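Local coordinates for protein probable glutathione reductase (Sinorhizobium meliloti, PDB 4DNA) that probably reduces glutathione disulfide to glutathione with NADPH, working as an FAD-containing homodimer with a redox-active disulfide, at residues A[41-45]-A[46-50]; A[183-186]-A[187-191]; A[99-102]-A[103-107]. All blocks are in the same frame, centred on the assembly; numbering follows the deposited sequence.

Contact 1: A[41-45]-A[46-50]; sequences GTCVI and RGCVP. With FAD (flavin-adenine dinucleotide), chain C.
With its SG swung opposite the backbone N (chi1 -173°), C43 meets C48, whose SG nearly eclipses its own N (chi1 -10°), and the two sulfurs join in a 2.1 Å SG-SG disulfide. C48 SG lies on the flavin side of the pair, 3.3 Å from FAD C10, consistent with the flavin-facing cysteine of this family, which exchanges electrons with the isoalloxazine. This is the redox-active CxxxxC disulfide of the pyridine nucleotide-disulfide oxidoreductases, set where one short helix breaks and the next begins; H439 of the second subunit, the predicted proton acceptor, packs on C43. Two backbone bonds tie the segments together: R46 N donates to T42 O at 2.8 Å, and V49 N to C43 O at 2.9 Å. At G47, the N-cap of the second helix, a side chain would probably crowd T42 O, so glycine fits. T42 turns its hydroxyl to the cofactor, OG1 giving a hydrogen bond to FAD O1A (3.0 Å), while its methyl CG2 rests against the flavin methyl C8M. P50, with no N-H to offer, lays its ring carbons against the carbonyls of V44 and I45, CG lying 3.3 Å from I45 O.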
# COMPACT_ATOMS: atom_id res chain seq x y z
N GLY A 41 -18.25 13.93 15.07
CA GLY A 41 -17.80 15.13 14.36
C GLY A 41 -17.72 14.97 12.85
O GLY A 41 -18.13 13.94 12.31
N THR A 42 -17.18 15.98 12.17
CA THR A 42 -17.06 15.96 10.71
C THR A 42 -16.47 14.65 10.16
O THR A 42 -17.05 14.03 9.28
CB THR A 42 -16.26 17.16 10.15
OG1 THR A 42 -16.77 18.38 10.69
CG2 THR A 42 -16.39 17.22 8.65
N CYS A 43 -15.31 14.24 10.67
CA CYS A 43 -14.60 13.13 10.07
C CYS A 43 -15.52 11.92 9.93
O CYS A 43 -15.65 11.35 8.84
CB CYS A 43 -13.36 12.75 10.87
SG CYS A 43 -12.33 11.49 10.05
N VAL A 44 -16.14 11.56 11.06
CA VAL A 44 -17.02 10.41 11.13
C VAL A 44 -18.27 10.63 10.28
O VAL A 44 -18.62 9.80 9.44
CB VAL A 44 -17.45 10.09 12.59
CG1 VAL A 44 -18.55 9.04 12.63
CG2 VAL A 44 -16.25 9.65 13.42
N ILE A 45 -18.93 11.76 10.48
CA ILE A 45 -20.27 11.92 9.94
C ILE A 45 -20.31 12.35 8.49
O ILE A 45 -21.07 11.79 7.71
CB ILE A 45 -21.14 12.77 10.87
CG1 ILE A 45 -21.76 11.85 11.91
CG2 ILE A 45 -22.25 13.49 10.11
CD1 ILE A 45 -21.55 12.32 13.32
N ARG A 46 -19.48 13.32 8.12
CA ARG A 46 -19.54 13.92 6.79
C ARG A 46 -18.16 14.40 6.31
O ARG A 46 -18.02 15.46 5.67
CB ARG A 46 -20.59 15.04 6.76
CG ARG A 46 -20.54 15.99 7.95
CD ARG A 46 -21.81 16.78 8.13
NE ARG A 46 -21.65 17.73 9.23
CZ ARG A 46 -22.50 18.69 9.57
NH1 ARG A 46 -23.63 18.89 8.89
NH2 ARG A 46 -22.21 19.48 10.60
N GLY A 47 -17.15 13.58 6.60
CA GLY A 47 -15.77 13.84 6.21
C GLY A 47 -15.06 12.54 5.86
O GLY A 47 -15.58 11.73 5.08
N CYS A 48 -13.88 12.33 6.46
CA CYS A 48 -12.96 11.27 6.07
C CYS A 48 -13.67 9.93 5.90
O CYS A 48 -13.57 9.33 4.83
CB CYS A 48 -11.79 11.12 7.06
SG CYS A 48 -11.60 12.40 8.33
N VAL A 49 -14.40 9.49 6.93
CA VAL A 49 -15.08 8.18 6.93
C VAL A 49 -16.01 8.05 5.74
O VAL A 49 -15.71 7.30 4.81
CB VAL A 49 -15.85 7.84 8.25
CG1 VAL A 49 -16.69 6.58 8.08
CG2 VAL A 49 -14.90 7.68 9.43
N PRO A 50 -17.15 8.78 5.74
CA PRO A 50 -18.04 8.61 4.59
C PRO A 50 -17.33 8.84 3.26
O PRO A 50 -17.61 8.14 2.29
CB PRO A 50 -19.12 9.68 4.80
CG PRO A 50 -18.62 10.56 5.89
CD PRO A 50 -17.66 9.76 6.70
PA FAD C . -15.03 18.45 14.15
O1A FAD C . -15.24 19.47 13.04
O2A FAD C . -14.71 17.00 13.87
O5B FAD C . -16.32 18.46 15.11
C5B FAD C . -16.52 19.43 16.14
C4B FAD C . -17.97 19.26 16.59
O4B FAD C . -18.43 20.34 17.39
C3B FAD C . -18.88 19.18 15.38
O3B FAD C . -19.57 17.93 15.42
C2B FAD C . -19.79 20.39 15.51
O2B FAD C . -21.10 20.11 15.04
C1B FAD C . -19.76 20.68 17.01
N9A FAD C . -20.00 22.10 17.36
C8A FAD C . -19.65 23.15 16.59
N7A FAD C . -19.96 24.33 17.18
C5A FAD C . -20.52 24.03 18.35
C6A FAD C . -21.07 24.84 19.45
N6A FAD C . -21.06 26.19 19.33
N1A FAD C . -21.58 24.18 20.53
C2A FAD C . -21.58 22.82 20.59
N3A FAD C . -21.08 22.03 19.61
C4A FAD C . -20.55 22.57 18.48
N1 FAD C . -9.06 14.69 7.57
C2 FAD C . -8.17 13.68 7.41
O2 FAD C . -7.23 13.56 8.23
N3 FAD C . -8.28 12.80 6.40
C4 FAD C . -9.26 12.85 5.48
O4 FAD C . -9.32 12.00 4.56
C4X FAD C . -10.26 13.94 5.58
N5 FAD C . -11.28 14.06 4.70
C5X FAD C . -12.18 15.07 4.84
C6 FAD C . -13.23 15.20 3.93
C7 FAD C . -14.16 16.23 4.06
C7M FAD C . -15.28 16.33 3.05
C8 FAD C . -14.04 17.21 5.19
C8M FAD C . -15.02 18.34 5.39
C9 FAD C . -13.00 17.09 6.09
C9A FAD C . -12.07 16.06 5.96
N10 FAD C . -11.01 15.95 6.89
C10 FAD C . -10.09 14.88 6.72
C1' FAD C . -10.89 16.92 7.99
C2' FAD C . -11.39 16.40 9.33
O2' FAD C . -12.74 15.94 9.19
C3' FAD C . -11.27 17.48 10.40
O3' FAD C . -9.95 18.03 10.34
C4' FAD C . -11.53 16.95 11.82
O4' FAD C . -12.90 16.55 11.93
C5' FAD C . -11.23 18.01 12.86
O5' FAD C . -12.11 17.83 13.97
P FAD C . -12.36 18.94 15.11
O1P FAD C . -11.90 18.39 16.45
O2P FAD C . -11.88 20.29 14.64
O3P FAD C . -13.96 19.02 15.22

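Contact 2: A[183-186]-A[187-191]; sequences VEFA and NIFHG
V183 O is gripped twice by N187: the side-chain ND2 donates to it at 2.6 Å and the backbone N at 3.1 Å, the two arriving from opposite faces of the carbonyl plane. Both segments belong to helix 180-191, the helix of a beta-alpha-beta unit between strands 172-176 and 195-199 in the probable NAD(P)-binding domain, following what is probably a Rossmann-type glycine-rich turn. An asparagine can make this second bond because its amide folds back over the preceding turn, CG lying beside its own N (chi1 -80°), and the acceptor lies close to the amide plane. The other end of the amide is used as well, OD1 accepting from K224, so both polar atoms are satisfied in a buried place. A leucine here would probably leave V183 O with its backbone donor alone and K224 NZ without this acceptor. E184 turns away from the following turn and sends OE2 to the FAD-binding K51 in a salt bridge and to F346 N, so its carboxylate ties the helix to other parts of the subunit. F185 and F189, one turn apart, lie side by side and point the same way; their ring planes are inclined at 34°, with centroids 6.0 Å apart. Large apolar rings suit this face, since F185 also meets the ring of F164 and F189 packs on T196 of the neighbouring strand. A186 touches T196 and M221 of helix 211-223, where its small methyl fits. At the junction of the two phenylalanines, F185 CD1 comes to 3.8 Å from F189 CE2.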
# COMPACT_ATOMS: atom_id res chain seq x y z
N VAL A 183 -11.39 17.80 -5.65
CA VAL A 183 -10.91 16.74 -6.52
C VAL A 183 -11.42 15.36 -6.13
O VAL A 183 -11.68 14.54 -7.01
CB VAL A 183 -9.40 16.78 -6.77
CG1 VAL A 183 -9.01 18.12 -7.38
CG2 VAL A 183 -8.62 16.54 -5.50
N GLU A 184 -11.57 15.11 -4.83
CA GLU A 184 -12.13 13.85 -4.34
C GLU A 184 -13.57 13.66 -4.82
O GLU A 184 -13.88 12.67 -5.49
CB GLU A 184 -12.08 13.81 -2.82
CG GLU A 184 -10.67 13.67 -2.24
CD GLU A 184 -10.65 13.51 -0.72
OE1 GLU A 184 -11.58 14.02 -0.01
OE2 GLU A 184 -9.68 12.88 -0.24
N PHE A 185 -14.43 14.61 -4.52
CA PHE A 185 -15.81 14.53 -4.95
C PHE A 185 -15.97 14.38 -6.46
O PHE A 185 -16.71 13.51 -6.91
CB PHE A 185 -16.61 15.71 -4.42
CG PHE A 185 -17.17 15.45 -3.07
CD1 PHE A 185 -18.29 14.64 -2.92
CD2 PHE A 185 -16.57 15.97 -1.94
CE1 PHE A 185 -18.81 14.37 -1.67
CE2 PHE A 185 -17.09 15.71 -0.68
CZ PHE A 185 -18.22 14.91 -0.55
N ALA A 186 -15.25 15.20 -7.22
CA ALA A 186 -15.28 15.11 -8.67
C ALA A 186 -14.97 13.70 -9.11
O ALA A 186 -15.62 13.16 -10.00
CB ALA A 186 -14.30 16.07 -9.29
N ASN A 187 -13.97 13.10 -8.48
CA ASN A 187 -13.66 11.71 -8.77
C ASN A 187 -14.74 10.73 -8.30
O ASN A 187 -15.05 9.78 -9.01
CB ASN A 187 -12.29 11.34 -8.23
CG ASN A 187 -11.19 11.82 -9.14
OD1 ASN A 187 -10.88 11.17 -10.15
ND2 ASN A 187 -10.59 12.96 -8.82
N ILE A 188 -15.31 10.98 -7.12
CA ILE A 188 -16.37 10.12 -6.62
C ILE A 188 -17.53 10.16 -7.62
O ILE A 188 -17.92 9.13 -8.17
CB ILE A 188 -16.81 10.48 -5.18
CG1 ILE A 188 -15.76 10.02 -4.16
CG2 ILE A 188 -18.13 9.81 -4.82
CD1 ILE A 188 -15.77 10.80 -2.87
N PHE A 189 -18.05 11.35 -7.89
CA PHE A 189 -19.19 11.47 -8.79
C PHE A 189 -18.90 10.92 -10.17
O PHE A 189 -19.74 10.21 -10.73
CB PHE A 189 -19.71 12.91 -8.85
CG PHE A 189 -20.46 13.32 -7.61
CD1 PHE A 189 -21.48 12.52 -7.10
CD2 PHE A 189 -20.13 14.49 -6.94
CE1 PHE A 189 -22.17 12.87 -5.96
CE2 PHE A 189 -20.82 14.85 -5.80
CZ PHE A 189 -21.84 14.05 -5.30
N HIS A 190 -17.73 11.22 -10.72
CA HIS A 190 -17.38 10.72 -12.05
C HIS A 190 -17.44 9.22 -12.09
O HIS A 190 -18.08 8.65 -12.97
CB HIS A 190 -16.02 11.19 -12.54
CG HIS A 190 -15.67 10.65 -13.91
ND1 HIS A 190 -16.04 11.27 -15.05
CD2 HIS A 190 -14.98 9.50 -14.29
CE1 HIS A 190 -15.61 10.56 -16.10
NE2 HIS A 190 -14.96 9.48 -15.64
N GLY A 191 -16.75 8.59 -11.14
CA GLY A 191 -16.74 7.14 -10.98
C GLY A 191 -18.14 6.57 -10.99
O GLY A 191 -18.37 5.49 -11.53

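Contact 3: A[99-102]-A[103-107]; sequences YRKG and LANAG
K101 and N105 cross obliquely on the outer face of helix 81-106, one turn apart, with K101 CG 3.4 Å from N105 ND2. The lysine's first torsion (chi1 177°) sets CG beside the carbonyl carbon, next to the asparagine, and the chain then bends, whereas the N105 amide turns back above K101 O. Its ND2 is 3.0 Å from that oxygen, but the angle is too poor for a hydrogen bond; the bond to K101 O comes from N105 N, also at 3.0 Å. On the inner side L103 passes its CD1 3.5 Å from Y99 O and packs on I110 of strand 109-112. R100 points away from the next turn, and its NH2 forms a salt bridge with D112. A104 touches I110, and A106 touches A25 and R22 of helix 15-25; their methyls take little space there. The helix ends in a Schellman motif: G107 N donates to A104 O at 2.8 Å and weakly to L103 O, and at its positive phi a side chain would run into the carbonyl oxygen of A106, so glycine fits. The chemistry is divided: K101 and N105 lie on the exposed side, while Y99, L103 and A106 pack on helix 15-25, so the inner face probably contributes more to holding the helix in place.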
# COMPACT_ATOMS: atom_id res chain seq x y z
N TYR A 99 -18.60 5.99 19.73
CA TYR A 99 -17.99 7.14 20.38
C TYR A 99 -18.76 7.55 21.63
O TYR A 99 -18.15 7.84 22.65
CB TYR A 99 -17.91 8.32 19.42
CG TYR A 99 -16.77 8.24 18.44
CD1 TYR A 99 -16.80 7.33 17.39
CD2 TYR A 99 -15.68 9.10 18.55
CE1 TYR A 99 -15.76 7.27 16.47
CE2 TYR A 99 -14.63 9.05 17.63
CZ TYR A 99 -14.68 8.13 16.59
OH TYR A 99 -13.66 8.06 15.68
N ARG A 100 -20.09 7.56 21.52
CA ARG A 100 -20.97 7.82 22.65
C ARG A 100 -20.69 6.79 23.74
O ARG A 100 -20.50 7.15 24.91
CB ARG A 100 -22.44 7.76 22.25
CG ARG A 100 -22.92 8.85 21.31
CD ARG A 100 -24.45 8.83 21.17
NE ARG A 100 -25.13 9.39 22.34
CZ ARG A 100 -25.68 10.61 22.40
NH1 ARG A 100 -26.27 11.03 23.51
NH2 ARG A 100 -25.64 11.40 21.34
N LYS A 101 -20.66 5.51 23.36
CA LYS A 101 -20.38 4.44 24.32
C LYS A 101 -19.00 4.61 24.97
O LYS A 101 -18.86 4.42 26.19
CB LYS A 101 -20.56 3.04 23.70
CG LYS A 101 -20.21 1.88 24.65
CD LYS A 101 -21.25 0.75 24.73
CE LYS A 101 -21.68 0.20 23.36
NZ LYS A 101 -20.55 -0.03 22.41
N GLY A 102 -18.01 5.01 24.18
CA GLY A 102 -16.66 5.22 24.68
C GLY A 102 -16.59 6.25 25.78
O GLY A 102 -15.89 6.05 26.78
N LEU A 103 -17.32 7.35 25.61
CA LEU A 103 -17.28 8.45 26.56
C LEU A 103 -17.87 8.01 27.88
O LEU A 103 -17.21 8.12 28.92
CB LEU A 103 -18.00 9.68 26.02
CG LEU A 103 -17.17 10.48 25.00
CD1 LEU A 103 -18.04 11.14 23.95
CD2 LEU A 103 -16.28 11.52 25.67
N ALA A 104 -19.09 7.49 27.81
CA ALA A 104 -19.82 7.00 28.96
C ALA A 104 -18.97 6.03 29.79
O ALA A 104 -18.83 6.23 30.99
CB ALA A 104 -21.11 6.34 28.52
N ASN A 105 -18.38 5.03 29.13
CA ASN A 105 -17.46 4.07 29.78
C ASN A 105 -16.30 4.68 30.57
O ASN A 105 -15.87 4.11 31.56
CB ASN A 105 -16.88 3.09 28.76
CG ASN A 105 -17.92 2.17 28.18
OD1 ASN A 105 -18.89 1.80 28.84
ND2 ASN A 105 -17.72 1.78 26.92
N ALA A 106 -15.78 5.81 30.10
CA ALA A 106 -14.73 6.53 30.82
C ALA A 106 -15.31 7.35 31.98
O ALA A 106 -14.58 7.73 32.89
CB ALA A 106 -13.95 7.43 29.86
N GLY A 107 -16.61 7.64 31.93
CA GLY A 107 -17.30 8.39 32.99
C GLY A 107 -17.77 9.79 32.65
O GLY A 107 -18.56 10.38 33.39

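In the fold
Contacts 1 and 2 are buried and contact 3 lies at the surface, a gradient matched by their chemistry. Contact 1 is built round a covalent sulfur pair and the cofactor, with a neighbouring subunit close by; contact 2 relies on buried amide and carboxylate groups with paired partners and on aromatic packing; contact 3 has an exposed lysine and asparagine, with apolar chains and one arginine salt bridge turned inward. Contacts 2 and 3 each lie within a single helix, whereas contact 1 spans the break between two. Helix 81-106 links contact 3 directly to contact 1, where V44 CG2 meets Y99 OH at 3.8 Å. Contact 2 stays about 6 Å from contact 1 at the nearest atoms.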